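Local coordinates for ribosomal protein uL16 3-hydroxylase (Escherichia coli, PDB 4CCL) that hydroxylates an arginine of ribosomal protein uL16 as an iron- and 2-oxoglutarate-dependent oxygenase that works as a homodimer and regulates growth, at residues Q266-G269 and E270-S273; V311-G315 and D316-A320; R236-P239 and A240-L243; S212-A215 and D216-L219; P10-E14 and R15-K19. One frame throughout, in Å; residues are numbered along the deposited sequence.

Interaction 1: residues Q266-G269 and E270-S273; sequences QWFG and EFIS
The main chain here runs on as a helix, with Glu270 N bonded to Gln266 O, Phe271 N to Trp267 O and Ile272 N to Phe268 O, each at 2.9 Å. Side chains three and four residues apart therefore meet on successive turns. Trp267 and Phe271 run alongside each other and point the same way, both with CG anti to the backbone N (chi1 162° and 170°). Their planes differ by only 20°, yet the rings are slid so far that they hardly overlap: Trp267 CZ2 meets Phe271 CD2 at 3.6 Å, and Phe271 CB rests over one indole face near its rim. Phe268 offers a face to Ile272 instead, and also touches Leu250 of the second subunit. Ile272 CB stands over that face near the rim, 4.1 Å from the centroid of the Phe268 ring, a CH-pi contact; the beta-branch suits this place because CG2, 3.8 Å from Phe268 CE2, and CG1 reach past the rim near CE2 and CZ. On the more polar side, Glu270 extends past the bent Gln266, and OE2 of Glu270 has a weak, long ion pair with Arg221. Beyond, the short side chain of Ser273 turns its hydroxyl back: its OG donates to Gly269 O at 2.6 Å, in the carbonyl plane, and is also hydrogen-bonded with Gly322 N. Gly269 has no side chain, and its carbonyl oxygen lies against Tyr319 CB. This aromatic cluster at i, i+3 and i+4 spacing, bridging helix 207-220 and the hairpin 311-320, is consistent with a packing helix of the winged-helix region.

Interaction 2: residues V311-G315 and D316-A320; sequences VLRIG and DDVYA
Asp316 follows Gly315 round the tight turn, and its CA lies at the edge of the Arg313 guanidinium, 3.8 Å from NH1. That group has its strongest partner in Asp334, which forms a salt bridge with NE, while its NH1 makes a weak bond to Gly315 O and the side chain packs on Asp241 of the second subunit. Asp317 closes the turn: its N reaches Ile314 O at 3.2 Å, and its O receives Ile314 N at 3.0 Å. This is a two-residue beta hairpin of the winged-helix domain, turned by a type II' bend in which Gly315 takes a positive phi (61°) that a residue with a side chain adopts less readily. Val318, in a non-hydrogen-bonded pair with Arg313, puts CG2 over the centre of the guanidinium face, 4.1 Å from Arg313 CZ. The arginine chain runs out extended and then bends at chi3 (-83°), which brings the guanidinium face over this methyl. The other branch, Val318 CG1, meets Val311 CG1 at 3.6 Å, and this shared face turns to helix 330-338, where Leu333 touches both Arg313 and Val318. Tyr319 pairs with Leu312 through two backbone bonds, and on the face shared with Leu312 and Ile314 the Ile314 and Tyr319 side chains cross at about a right angle, Ile314 CG1 4.0 Å from Tyr319 CE1. Ala320, small and beside Val311, offers CB to Val311 CG2 at 4.2 Å.

Interaction 3: residues R236-P239 and A240-L243; sequences RAHP and ADVL
Arg236 arches over towards Asp241 and Leu243, its chain bent at chi3 (62°), with the guanidinium oblique to the leucine. NE of Arg236 comes within 3.9 Å of Leu243 CG, a van der Waals contact of the guanidinium with the leucine that the long arginine chain can make while its charged end, NH2, is held in a salt bridge with Glu246. The same carboxylate accepts from Leu243 N, just before helix 244-258 begins. His238 starts a type I beta turn that ends at Asp241, whose N donates to His238 O at 3.0 Å. The two side chains at the ends of the turn lie side by side and point the same way, their planes 25° apart, with His238 CB 3.3 Å from Asp241 OD1. The carboxylate finds its firm partner on the second subunit, in a salt bridge from OD1 to Arg313 of that chain, and Asp241 and Val242 pair there with a parallel strand, so the sheet continues across the interface. Pro239 fills the second position of the turn, where its ring-locked phi (-61°) already has the value needed, and it packs on Arg101 of the second subunit while Ala240 follows at the third.

Interaction 4: residues S212-A215 and D216-L219; sequences SGFA and DYVL
Phe214 and Val218, four residues apart on one helix, meet both through the backbone and through the side chains. Phe214 O accepts Val218 N at 2.9 Å, and the bond is nearly straight (169° at the hydrogen). The other three carbonyls of Ser212-Ala215 are used in the same way: Ser212 O by Asp216 N, Gly213 O by Tyr217 N and Ala215 O by Leu219 N. Every amide of Asp216-Leu219 thus has an acceptor one turn back, and no side chain has to satisfy this stretch of backbone. The polar side chains Ser212 and Asp216 lie on the more exposed side, OG of Ser212 and OD2 of Asp216 standing 4.0 Å apart. On the buried side, Val218 CG2 is set over one face of the Phe214 ring, 3.9 Å from its centroid, because this branch lies anti to the carbonyl carbon, beside the backbone N. Tyr217 crosses obliquely, its CD2 3.9 Å from Phe214 CE1. An alanine at Phe214 is likely to open a gap beneath Val218 CG2 and beside Tyr217 CD2, and to lose the packing on Ile258. Gly213, with only hydrogens, lets the Trp267 indole come close to its backbone. The helix is held between helix 263-272, where Trp267 meets Tyr217, and helix 244-258, where Ile258 meets Phe214, and Ala215 packs on Ala215 of the second subunit.

Interaction 5: residues P10-E14 and R15-K19; sequences PDFLE and RHWQK. With SO4 (sulfate ion), chain M.
Asp11 and Arg15 form an i/i+4 salt bridge at the C-terminal end of the N-terminal helix 9-15, ahead of strand 22-24 of the large sheet. The carboxylate and guanidinium planes stand 36° apart, so the groups meet obliquely. Asp11 OD1 takes the NE hydrogen, while Asp11 OD2, through its syn lone pair, takes Arg15 NH2 at 2.9 Å. Asp11 leans along the helix (chi1 170°, CG on the far side from the amide N), bringing its carboxylate to Arg15. The remaining NH1 of Arg15 binds a sulfate, probably from the crystallisation liquor, with its O2 2.8 Å away, and His16 NE2 grips the same ion by O4. An asparagine at Asp11 would probably cost the charged pairing to NE and NH2, leaving the guanidinium tethered mainly through the sulfate. On the buried side Phe12 stands at about a right angle to His16, with CD1 3.8 Å from His16 CB, and crosses Trp17 obliquely, with CE2 3.9 Å from Trp17 CB. Phe12 O accepts both His16 N and Trp17 N, from opposite faces of its carbonyl plane. Trp17 NE1 is bonded to Asp230 of the second subunit. Lys19, bent at chi4, turns its amine back towards the helix end, whose carbonyls would attract a cation: NZ bonds to Pro231 O of the second subunit, to Trp17 O at 2.8 Å and, weakly, to Leu13 O and Glu14 O.

Along the chain the contacts come in the order interaction 5, interaction 4, interaction 3, interaction 1 and interaction 2. Each lies within one unbroken run of residues, so none closes a long loop and none nests in or crosses another. Interaction 5 ends the N-terminal helix 9-15. Interaction 4 lies on helix 207-220, whose Gly213 and Tyr217 touch Trp267 of interaction 1. Interaction 3, about 42 Å from interaction 1 between centres, turns the chain into helix 244-258. Interaction 1 on helix 263-272 in turn packs on the hairpin of interaction 2 through Tyr319 and Leu312, thus joining helix 207-220 to the winged-helix domain.

Interaction 1: residues Q266-G269 and E270-S273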
loop_
_atom_site.group_PDB
_atom_site.type_symbol
_atom_site.label_atom_id
_atom_site.label_comp_id
_atom_site.label_asym_id
_atom_site.label_seq_id
_atom_site.Cartn_x
_atom_site.Cartn_y
_atom_site.Cartn_z
ATOM N N GLN B 266 -2.984 0.183 16.379
ATOM C CA GLN B 266 -3.388 -1.202 16.218
ATOM C C GLN B 266 -2.576 -1.860 15.113
ATOM O O GLN B 266 -2.033 -2.956 15.301
ATOM C CB GLN B 266 -4.882 -1.282 15.910
ATOM C CG GLN B 266 -5.508 -2.633 16.174
ATOM C CD GLN B 266 -6.813 -2.511 16.935
ATOM O OE1 GLN B 266 -6.949 -1.665 17.818
ATOM N NE2 GLN B 266 -7.782 -3.350 16.590
ATOM N N TRP B 267 -2.476 -1.187 13.967
ATOM C CA TRP B 267 -1.667 -1.724 12.876
ATOM C C TRP B 267 -0.231 -1.968 13.302
ATOM O O TRP B 267 0.308 -3.047 13.070
ATOM C CB TRP B 267 -1.636 -0.818 11.650
ATOM C CG TRP B 267 -0.474 -1.186 10.762
ATOM C CD1 TRP B 267 -0.339 -2.331 10.025
ATOM C CD2 TRP B 267 0.728 -0.438 10.555
ATOM N NE1 TRP B 267 0.861 -2.331 9.360
ATOM C CE2 TRP B 267 1.541 -1.173 9.669
ATOM C CE3 TRP B 267 1.200 0.796 11.024
ATOM C CZ2 TRP B 267 2.787 -0.729 9.242
ATOM C CZ3 TRP B 267 2.441 1.238 10.599
ATOM C CH2 TRP B 267 3.219 0.478 9.718
ATOM N N PHE B 268 0.397 -0.955 13.895
ATOM C CA PHE B 268 1.794 -1.083 14.292
ATOM C C PHE B 268 1.948 -2.164 15.346
ATOM O O PHE B 268 2.951 -2.873 15.372
ATOM C CB PHE B 268 2.372 0.240 14.793
ATOM C CG PHE B 268 3.868 0.233 14.904
ATOM C CD1 PHE B 268 4.653 0.348 13.771
ATOM C CD2 PHE B 268 4.489 0.104 16.135
ATOM C CE1 PHE B 268 6.027 0.339 13.862
ATOM C CE2 PHE B 268 5.864 0.096 16.231
ATOM C CZ PHE B 268 6.635 0.213 15.092
ATOM N N GLY B 269 0.940 -2.287 16.203
ATOM C CA GLY B 269 0.909 -3.340 17.196
ATOM C C GLY B 269 0.967 -4.702 16.534
ATOM O O GLY B 269 1.768 -5.553 16.923
ATOM N N GLU B 270 0.135 -4.899 15.515
ATOM C CA GLU B 270 0.091 -6.175 14.802
ATOM C C GLU B 270 1.349 -6.435 13.960
ATOM O O GLU B 270 1.739 -7.584 13.751
ATOM C CB GLU B 270 -1.164 -6.255 13.925
ATOM C CG GLU B 270 -2.475 -6.213 14.707
ATOM C CD GLU B 270 -3.698 -6.329 13.816
ATOM O OE1 GLU B 270 -3.538 -6.638 12.616
ATOM O OE2 GLU B 270 -4.822 -6.109 14.316
ATOM N N PHE B 271 1.978 -5.365 13.481
ATOM C CA PHE B 271 3.158 -5.468 12.621
ATOM C C PHE B 271 4.395 -5.797 13.448
ATOM O O PHE B 271 4.969 -6.878 13.322
ATOM C CB PHE B 271 3.348 -4.150 11.849
ATOM C CG PHE B 271 4.657 -4.034 11.094
ATOM C CD1 PHE B 271 5.293 -5.142 10.549
ATOM C CD2 PHE B 271 5.242 -2.789 10.922
ATOM C CE1 PHE B 271 6.489 -5.005 9.861
ATOM C CE2 PHE B 271 6.436 -2.648 10.231
ATOM C CZ PHE B 271 7.059 -3.756 9.702
ATOM N N ILE B 272 4.788 -4.859 14.302
ATOM C CA ILE B 272 6.058 -4.932 15.021
ATOM C C ILE B 272 6.192 -6.161 15.929
ATOM O O ILE B 272 7.300 -6.545 16.305
ATOM C CB ILE B 272 6.313 -3.633 15.830
ATOM C CG1 ILE B 272 7.799 -3.476 16.169
ATOM C CG2 ILE B 272 5.441 -3.583 17.074
ATOM C CD1 ILE B 272 8.676 -3.243 14.959
ATOM N N SER B 273 5.065 -6.784 16.268
ATOM C CA SER B 273 5.082 -7.982 17.105
ATOM C C SER B 273 5.387 -9.250 16.305
ATOM O O SER B 273 5.549 -10.329 16.875
ATOM C CB SER B 273 3.765 -8.132 17.874
ATOM O OG SER B 273 2.647 -8.007 17.013
#

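Interaction 2: residues V311-G315 and D316-A320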
loop_
_atom_site.group_PDB
_atom_site.type_symbol
_atom_site.label_atom_id
_atom_site.label_comp_id
_atom_site.label_asym_id
_atom_site.label_seq_id
_atom_site.Cartn_x
_atom_site.Cartn_y
_atom_site.Cartn_z
ATOM N N VAL B 311 6.416 -10.155 22.132
ATOM C CA VAL B 311 5.255 -9.690 22.875
ATOM C C VAL B 311 5.482 -8.244 23.295
ATOM O O VAL B 311 6.386 -7.950 24.078
ATOM C CB VAL B 311 5.006 -10.552 24.123
ATOM C CG1 VAL B 311 3.675 -10.192 24.754
ATOM C CG2 VAL B 311 5.037 -12.025 23.758
ATOM N N LEU B 312 4.665 -7.339 22.767
ATOM C CA LEU B 312 4.909 -5.912 22.956
ATOM C C LEU B 312 3.678 -5.173 23.449
ATOM O O LEU B 312 2.564 -5.454 23.024
ATOM C CB LEU B 312 5.399 -5.290 21.651
ATOM C CG LEU B 312 6.658 -5.946 21.082
ATOM C CD1 LEU B 312 6.907 -5.504 19.654
ATOM C CD2 LEU B 312 7.865 -5.645 21.961
ATOM N N ARG B 313 3.885 -4.218 24.347
ATOM C CA ARG B 313 2.775 -3.452 24.892
ATOM C C ARG B 313 2.722 -2.045 24.307
ATOM O O ARG B 313 3.679 -1.278 24.423
ATOM C CB ARG B 313 2.866 -3.383 26.418
ATOM C CG ARG B 313 1.753 -2.573 27.053
ATOM C CD ARG B 313 1.978 -2.372 28.538
ATOM N NE ARG B 313 1.535 -3.516 29.330
ATOM C CZ ARG B 313 0.270 -3.739 29.671
ATOM N NH1 ARG B 313 -0.682 -2.903 29.281
ATOM N NH2 ARG B 313 -0.045 -4.803 30.397
ATOM N N ILE B 314 1.606 -1.718 23.664
ATOM C CA ILE B 314 1.358 -0.357 23.209
ATOM C C ILE B 314 0.097 0.154 23.890
ATOM O O ILE B 314 -1.007 -0.317 23.613
ATOM C CB ILE B 314 1.198 -0.285 21.680
ATOM C CG1 ILE B 314 2.223 -1.196 21.000
ATOM C CG2 ILE B 314 1.330 1.153 21.195
ATOM C CD1 ILE B 314 2.526 -0.830 19.562
ATOM N N GLY B 315 0.265 1.129 24.776
ATOM C CA GLY B 315 -0.825 1.564 25.627
ATOM C C GLY B 315 -1.291 0.419 26.506
ATOM O O GLY B 315 -0.483 -0.240 27.162
ATOM N N ASP B 316 -2.598 0.180 26.517
ATOM C CA ASP B 316 -3.180 -0.894 27.317
ATOM C C ASP B 316 -3.390 -2.191 26.534
ATOM O O ASP B 316 -3.934 -3.160 27.064
ATOM C CB ASP B 316 -4.487 -0.431 27.965
ATOM C CG ASP B 316 -4.261 0.593 29.061
ATOM O OD1 ASP B 316 -4.217 1.803 28.751
ATOM O OD2 ASP B 316 -4.122 0.187 30.235
ATOM N N ASP B 317 -2.971 -2.202 25.273
ATOM C CA ASP B 317 -3.114 -3.381 24.426
ATOM C C ASP B 317 -1.791 -4.129 24.336
ATOM O O ASP B 317 -0.730 -3.508 24.257
ATOM C CB ASP B 317 -3.551 -2.970 23.022
ATOM C CG ASP B 317 -4.628 -1.908 23.036
ATOM O OD1 ASP B 317 -5.615 -2.069 23.784
ATOM O OD2 ASP B 317 -4.481 -0.908 22.301
ATOM N N VAL B 318 -1.845 -5.458 24.332
ATOM C CA VAL B 318 -0.617 -6.229 24.155
ATOM C C VAL B 318 -0.681 -6.940 22.802
ATOM O O VAL B 318 -1.764 -7.167 22.284
ATOM C CB VAL B 318 -0.375 -7.187 25.348
ATOM C CG1 VAL B 318 0.812 -8.098 25.099
ATOM C CG2 VAL B 318 -0.146 -6.385 26.617
ATOM N N TYR B 319 0.465 -7.207 22.187
ATOM C CA TYR B 319 0.489 -7.886 20.899
ATOM C C TYR B 319 1.508 -9.014 20.905
ATOM O O TYR B 319 2.693 -8.791 21.162
ATOM C CB TYR B 319 0.800 -6.900 19.771
ATOM C CG TYR B 319 -0.188 -5.758 19.666
ATOM C CD1 TYR B 319 -0.036 -4.609 20.429
ATOM C CD2 TYR B 319 -1.274 -5.832 18.803
ATOM C CE1 TYR B 319 -0.935 -3.566 20.337
ATOM C CE2 TYR B 319 -2.179 -4.792 18.703
ATOM C CZ TYR B 319 -2.006 -3.661 19.473
ATOM O OH TYR B 319 -2.901 -2.618 19.382
ATOM N N ALA B 320 1.035 -10.225 20.632
ATOM C CA ALA B 320 1.912 -11.383 20.527
ATOM C C ALA B 320 1.860 -11.966 19.119
ATOM O O ALA B 320 0.837 -12.518 18.709
ATOM C CB ALA B 320 1.518 -12.439 21.551
#

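Interaction 3: residues R236-P239 and A240-L243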
loop_
_atom_site.group_PDB
_atom_site.type_symbol
_atom_site.label_atom_id
_atom_site.label_comp_id
_atom_site.label_asym_id
_atom_site.label_seq_id
_atom_site.Cartn_x
_atom_site.Cartn_y
_atom_site.Cartn_z
ATOM N N ARG B 236 -12.923 27.666 -11.516
ATOM C CA ARG B 236 -11.592 27.710 -12.095
ATOM C C ARG B 236 -11.659 28.325 -13.485
ATOM O O ARG B 236 -12.684 28.239 -14.163
ATOM C CB ARG B 236 -10.989 26.304 -12.148
ATOM C CG ARG B 236 -11.951 25.246 -12.666
ATOM C CD ARG B 236 -11.390 23.836 -12.520
ATOM N NE ARG B 236 -11.158 23.489 -11.121
ATOM C CZ ARG B 236 -12.117 23.096 -10.288
ATOM N NH1 ARG B 236 -13.372 23.004 -10.714
ATOM N NH2 ARG B 236 -11.825 22.798 -9.031
ATOM N N ALA B 237 -10.571 28.966 -13.896
ATOM C CA ALA B 237 -10.485 29.529 -15.234
ATOM C C ALA B 237 -10.504 28.397 -16.252
ATOM O O ALA B 237 -11.281 28.416 -17.208
ATOM C CB ALA B 237 -9.215 30.353 -15.376
ATOM N N HIS B 238 -9.655 27.401 -16.021
ATOM C CA HIS B 238 -9.479 26.290 -16.948
ATOM C C HIS B 238 -9.994 24.981 -16.344
ATOM O O HIS B 238 -9.492 24.528 -15.315
ATOM C CB HIS B 238 -8.003 26.165 -17.326
ATOM C CG HIS B 238 -7.323 27.482 -17.528
ATOM N ND1 HIS B 238 -6.755 28.192 -16.495
ATOM C CD2 HIS B 238 -7.130 28.226 -18.646
ATOM C CE1 HIS B 238 -6.235 29.313 -16.963
ATOM N NE2 HIS B 238 -6.452 29.356 -18.267
ATOM N N PRO B 239 -11.004 24.375 -16.987
ATOM C CA PRO B 239 -11.687 23.167 -16.505
ATOM C C PRO B 239 -10.788 21.938 -16.344
ATOM O O PRO B 239 -11.184 20.993 -15.662
ATOM C CB PRO B 239 -12.757 22.912 -17.577
ATOM C CG PRO B 239 -12.306 23.676 -18.772
ATOM C CD PRO B 239 -11.594 24.874 -18.240
ATOM N N ALA B 240 -9.611 21.942 -16.964
ATOM C CA ALA B 240 -8.696 20.810 -16.847
ATOM C C ALA B 240 -7.792 20.934 -15.624
ATOM O O ALA B 240 -7.030 20.018 -15.313
ATOM C CB ALA B 240 -7.860 20.663 -18.109
ATOM N N ASP B 241 -7.879 22.069 -14.937
ATOM C CA ASP B 241 -7.046 22.313 -13.767
ATOM C C ASP B 241 -7.486 21.517 -12.547
ATOM O O ASP B 241 -8.672 21.237 -12.358
ATOM C CB ASP B 241 -7.032 23.801 -13.409
ATOM C CG ASP B 241 -6.064 24.597 -14.259
ATOM O OD1 ASP B 241 -5.966 24.320 -15.473
ATOM O OD2 ASP B 241 -5.395 25.497 -13.707
ATOM N N VAL B 242 -6.510 21.158 -11.722
ATOM C CA VAL B 242 -6.777 20.635 -10.394
ATOM C C VAL B 242 -6.146 21.611 -9.408
ATOM O O VAL B 242 -4.922 21.724 -9.329
ATOM C CB VAL B 242 -6.169 19.234 -10.202
ATOM C CG1 VAL B 242 -6.500 18.699 -8.817
ATOM C CG2 VAL B 242 -6.674 18.284 -11.279
ATOM N N LEU B 243 -6.989 22.313 -8.657
ATOM C CA LEU B 243 -6.540 23.420 -7.819
ATOM C C LEU B 243 -5.826 22.941 -6.553
ATOM O O LEU B 243 -6.120 21.861 -6.046
ATOM C CB LEU B 243 -7.723 24.333 -7.470
ATOM C CG LEU B 243 -8.519 24.874 -8.662
ATOM C CD1 LEU B 243 -9.467 25.984 -8.235
ATOM C CD2 LEU B 243 -7.591 25.357 -9.768
#

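Interaction 4: residues S212-A215 and D216-L219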
loop_
_atom_site.group_PDB
_atom_site.type_symbol
_atom_site.label_atom_id
_atom_site.label_comp_id
_atom_site.label_asym_id
_atom_site.label_seq_id
_atom_site.Cartn_x
_atom_site.Cartn_y
_atom_site.Cartn_z
ATOM N N SER B 212 3.715 1.386 3.444
ATOM C CA SER B 212 3.262 0.186 2.738
ATOM C C SER B 212 2.436 -0.725 3.647
ATOM O O SER B 212 1.301 -1.097 3.313
ATOM C CB SER B 212 4.444 -0.600 2.171
ATOM O OG SER B 212 3.999 -1.764 1.500
ATOM N N GLY B 213 3.017 -1.078 4.793
ATOM C CA GLY B 213 2.338 -1.918 5.764
ATOM C C GLY B 213 0.973 -1.389 6.162
ATOM O O GLY B 213 -0.018 -2.122 6.123
ATOM N N PHE B 214 0.920 -0.113 6.531
ATOM C CA PHE B 214 -0.333 0.514 6.934
ATOM C C PHE B 214 -1.327 0.590 5.787
ATOM O O PHE B 214 -2.529 0.457 6.004
ATOM C CB PHE B 214 -0.099 1.912 7.511
ATOM C CG PHE B 214 -1.341 2.549 8.075
ATOM C CD1 PHE B 214 -2.048 1.931 9.093
ATOM C CD2 PHE B 214 -1.798 3.765 7.593
ATOM C CE1 PHE B 214 -3.191 2.510 9.620
ATOM C CE2 PHE B 214 -2.939 4.351 8.117
ATOM C CZ PHE B 214 -3.636 3.722 9.131
ATOM N N ALA B 215 -0.836 0.822 4.572
ATOM C CA ALA B 215 -1.718 0.826 3.410
ATOM C C ALA B 215 -2.374 -0.539 3.255
ATOM O O ALA B 215 -3.578 -0.639 2.991
ATOM C CB ALA B 215 -0.953 1.192 2.159
ATOM N N ASP B 216 -1.581 -1.591 3.438
ATOM C CA ASP B 216 -2.112 -2.947 3.356
ATOM C C ASP B 216 -3.082 -3.260 4.500
ATOM O O ASP B 216 -4.045 -4.003 4.314
ATOM C CB ASP B 216 -0.979 -3.976 3.281
ATOM C CG ASP B 216 -0.343 -4.039 1.901
ATOM O OD1 ASP B 216 -1.085 -3.900 0.904
ATOM O OD2 ASP B 216 0.890 -4.223 1.812
ATOM N N TYR B 217 -2.830 -2.683 5.671
ATOM C CA TYR B 217 -3.732 -2.829 6.813
ATOM C C TYR B 217 -5.088 -2.198 6.506
ATOM O O TYR B 217 -6.134 -2.810 6.721
ATOM C CB TYR B 217 -3.119 -2.184 8.061
ATOM C CG TYR B 217 -3.978 -2.262 9.309
ATOM C CD1 TYR B 217 -4.114 -3.454 10.009
ATOM C CD2 TYR B 217 -4.634 -1.139 9.797
ATOM C CE1 TYR B 217 -4.892 -3.528 11.155
ATOM C CE2 TYR B 217 -5.411 -1.202 10.942
ATOM C CZ TYR B 217 -5.538 -2.400 11.616
ATOM O OH TYR B 217 -6.309 -2.470 12.754
ATOM N N VAL B 218 -5.049 -0.967 6.004
ATOM C CA VAL B 218 -6.244 -0.230 5.609
ATOM C C VAL B 218 -7.034 -0.964 4.526
ATOM O O VAL B 218 -8.257 -1.087 4.617
ATOM C CB VAL B 218 -5.878 1.190 5.115
ATOM C CG1 VAL B 218 -7.048 1.829 4.384
ATOM C CG2 VAL B 218 -5.424 2.057 6.280
ATOM N N LEU B 219 -6.329 -1.454 3.508
ATOM C CA LEU B 219 -6.968 -2.219 2.438
ATOM C C LEU B 219 -7.634 -3.486 2.977
ATOM O O LEU B 219 -8.809 -3.744 2.709
ATOM C CB LEU B 219 -5.949 -2.572 1.348
ATOM C CG LEU B 219 -6.330 -3.610 0.287
ATOM C CD1 LEU B 219 -7.656 -3.265 -0.383
ATOM C CD2 LEU B 219 -5.225 -3.746 -0.754
#

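Interaction 5: residues P10-E14 and R15-K19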
loop_
_atom_site.group_PDB
_atom_site.type_symbol
_atom_site.label_atom_id
_atom_site.label_comp_id
_atom_site.label_asym_id
_atom_site.label_seq_id
_atom_site.Cartn_x
_atom_site.Cartn_y
_atom_site.Cartn_z
ATOM N N PRO B 10 24.417 3.216 31.200
ATOM C CA PRO B 10 24.172 4.649 30.982
ATOM C C PRO B 10 25.228 5.285 30.079
ATOM O O PRO B 10 24.886 6.010 29.139
ATOM C CB PRO B 10 24.275 5.230 32.390
ATOM C CG PRO B 10 23.859 4.118 33.280
ATOM C CD PRO B 10 24.367 2.865 32.632
ATOM N N ASP B 11 26.491 4.969 30.345
ATOM C CA ASP B 11 27.598 5.491 29.557
ATOM C C ASP B 11 27.506 5.065 28.097
ATOM O O ASP B 11 27.786 5.855 27.195
ATOM C CB ASP B 11 28.937 5.041 30.142
ATOM C CG ASP B 11 30.102 5.360 29.228
ATOM O OD1 ASP B 11 30.420 6.557 29.063
ATOM O OD2 ASP B 11 30.692 4.417 28.662
ATOM N N PHE B 12 27.115 3.816 27.876
ATOM C CA PHE B 12 27.029 3.266 26.530
ATOM C C PHE B 12 25.909 3.926 25.739
ATOM O O PHE B 12 26.119 4.393 24.617
ATOM C CB PHE B 12 26.806 1.755 26.581
ATOM C CG PHE B 12 26.574 1.133 25.237
ATOM C CD1 PHE B 12 27.642 0.792 24.424
ATOM C CD2 PHE B 12 25.287 0.888 24.783
ATOM C CE1 PHE B 12 27.433 0.217 23.186
ATOM C CE2 PHE B 12 25.071 0.314 23.545
ATOM C CZ PHE B 12 26.144 -0.022 22.744
ATOM N N LEU B 13 24.722 3.950 26.334
ATOM C CA LEU B 13 23.558 4.576 25.730
ATOM C C LEU B 13 23.829 6.042 25.437
ATOM O O LEU B 13 23.389 6.568 24.416
ATOM C CB LEU B 13 22.341 4.452 26.652
ATOM C CG LEU B 13 21.808 3.038 26.884
ATOM C CD1 LEU B 13 20.605 3.049 27.815
ATOM C CD2 LEU B 13 21.460 2.383 25.562
ATOM N N GLU B 14 24.538 6.707 26.342
ATOM C CA GLU B 14 24.826 8.122 26.160
ATOM C C GLU B 14 25.850 8.389 25.050
ATOM O O GLU B 14 25.572 9.128 24.107
ATOM C CB GLU B 14 25.318 8.720 27.482
ATOM C CG GLU B 14 24.932 10.172 27.711
ATOM C CD GLU B 14 26.035 11.142 27.332
ATOM O OE1 GLU B 14 26.327 11.268 26.125
ATOM O OE2 GLU B 14 26.610 11.774 28.244
ATOM N N ARG B 15 27.028 7.786 25.168
ATOM C CA ARG B 15 28.127 8.031 24.227
ATOM C C ARG B 15 28.136 7.234 22.916
ATOM O O ARG B 15 28.585 7.729 21.883
ATOM C CB ARG B 15 29.478 7.921 24.941
ATOM C CG ARG B 15 29.640 8.940 26.056
ATOM C CD ARG B 15 31.063 8.997 26.586
ATOM N NE ARG B 15 31.501 7.721 27.143
ATOM C CZ ARG B 15 32.383 6.916 26.559
ATOM N NH1 ARG B 15 32.927 7.258 25.398
ATOM N NH2 ARG B 15 32.723 5.772 27.135
ATOM N N HIS B 16 27.655 5.999 22.973
ATOM C CA HIS B 16 27.872 5.034 21.894
ATOM C C HIS B 16 26.668 4.703 21.015
ATOM O O HIS B 16 26.737 4.854 19.797
ATOM C CB HIS B 16 28.623 3.794 22.384
ATOM C CG HIS B 16 30.081 4.049 22.625
ATOM N ND1 HIS B 16 30.658 3.946 23.873
ATOM C CD2 HIS B 16 31.067 4.428 21.783
ATOM C CE1 HIS B 16 31.943 4.239 23.784
ATOM N NE2 HIS B 16 32.220 4.536 22.526
ATOM N N TRP B 17 25.599 4.201 21.629
ATOM C CA TRP B 17 24.458 3.664 20.895
ATOM C C TRP B 17 23.952 4.599 19.801
ATOM O O TRP B 17 23.694 5.778 20.037
ATOM C CB TRP B 17 23.316 3.407 21.877
ATOM C CG TRP B 17 22.027 3.059 21.220
ATOM C CD1 TRP B 17 20.955 3.880 21.024
ATOM C CD2 TRP B 17 21.670 1.792 20.668
ATOM N NE1 TRP B 17 19.948 3.198 20.387
ATOM C CE2 TRP B 17 20.366 1.912 20.153
ATOM C CE3 TRP B 17 22.329 0.564 20.555
ATOM C CZ2 TRP B 17 19.704 0.854 19.538
ATOM C CZ3 TRP B 17 21.672 -0.487 19.944
ATOM C CH2 TRP B 17 20.373 -0.336 19.443
ATOM N N GLN B 18 23.828 4.038 18.598
ATOM C CA GLN B 18 23.427 4.765 17.394
ATOM C C GLN B 18 24.364 5.926 17.055
ATOM O O GLN B 18 23.975 6.860 16.353
ATOM C CB GLN B 18 21.986 5.267 17.522
ATOM C CG GLN B 18 20.931 4.201 17.315
ATOM C CD GLN B 18 20.422 4.163 15.888
ATOM O OE1 GLN B 18 20.130 5.202 15.295
ATOM N NE2 GLN B 18 20.321 2.965 15.326
ATOM N N LYS B 19 25.600 5.862 17.546
ATOM C CA LYS B 19 26.573 6.920 17.290
ATOM C C LYS B 19 27.919 6.384 16.811
ATOM O O LYS B 19 28.298 6.575 15.657
ATOM C CB LYS B 19 26.769 7.778 18.542
ATOM C CG LYS B 19 25.478 8.336 19.112
ATOM C CD LYS B 19 25.719 9.111 20.392
ATOM C CE LYS B 19 24.417 9.322 21.149
ATOM N NZ LYS B 19 23.887 8.032 21.683
HETATM S S SO4 M . 35.546 4.820 24.059
HETATM O O1 SO4 M . 35.049 3.930 25.106
HETATM O O2 SO4 M . 35.348 6.209 24.465
HETATM O O3 SO4 M . 36.967 4.578 23.841
HETATM O O4 SO4 M . 34.830 4.575 22.811
#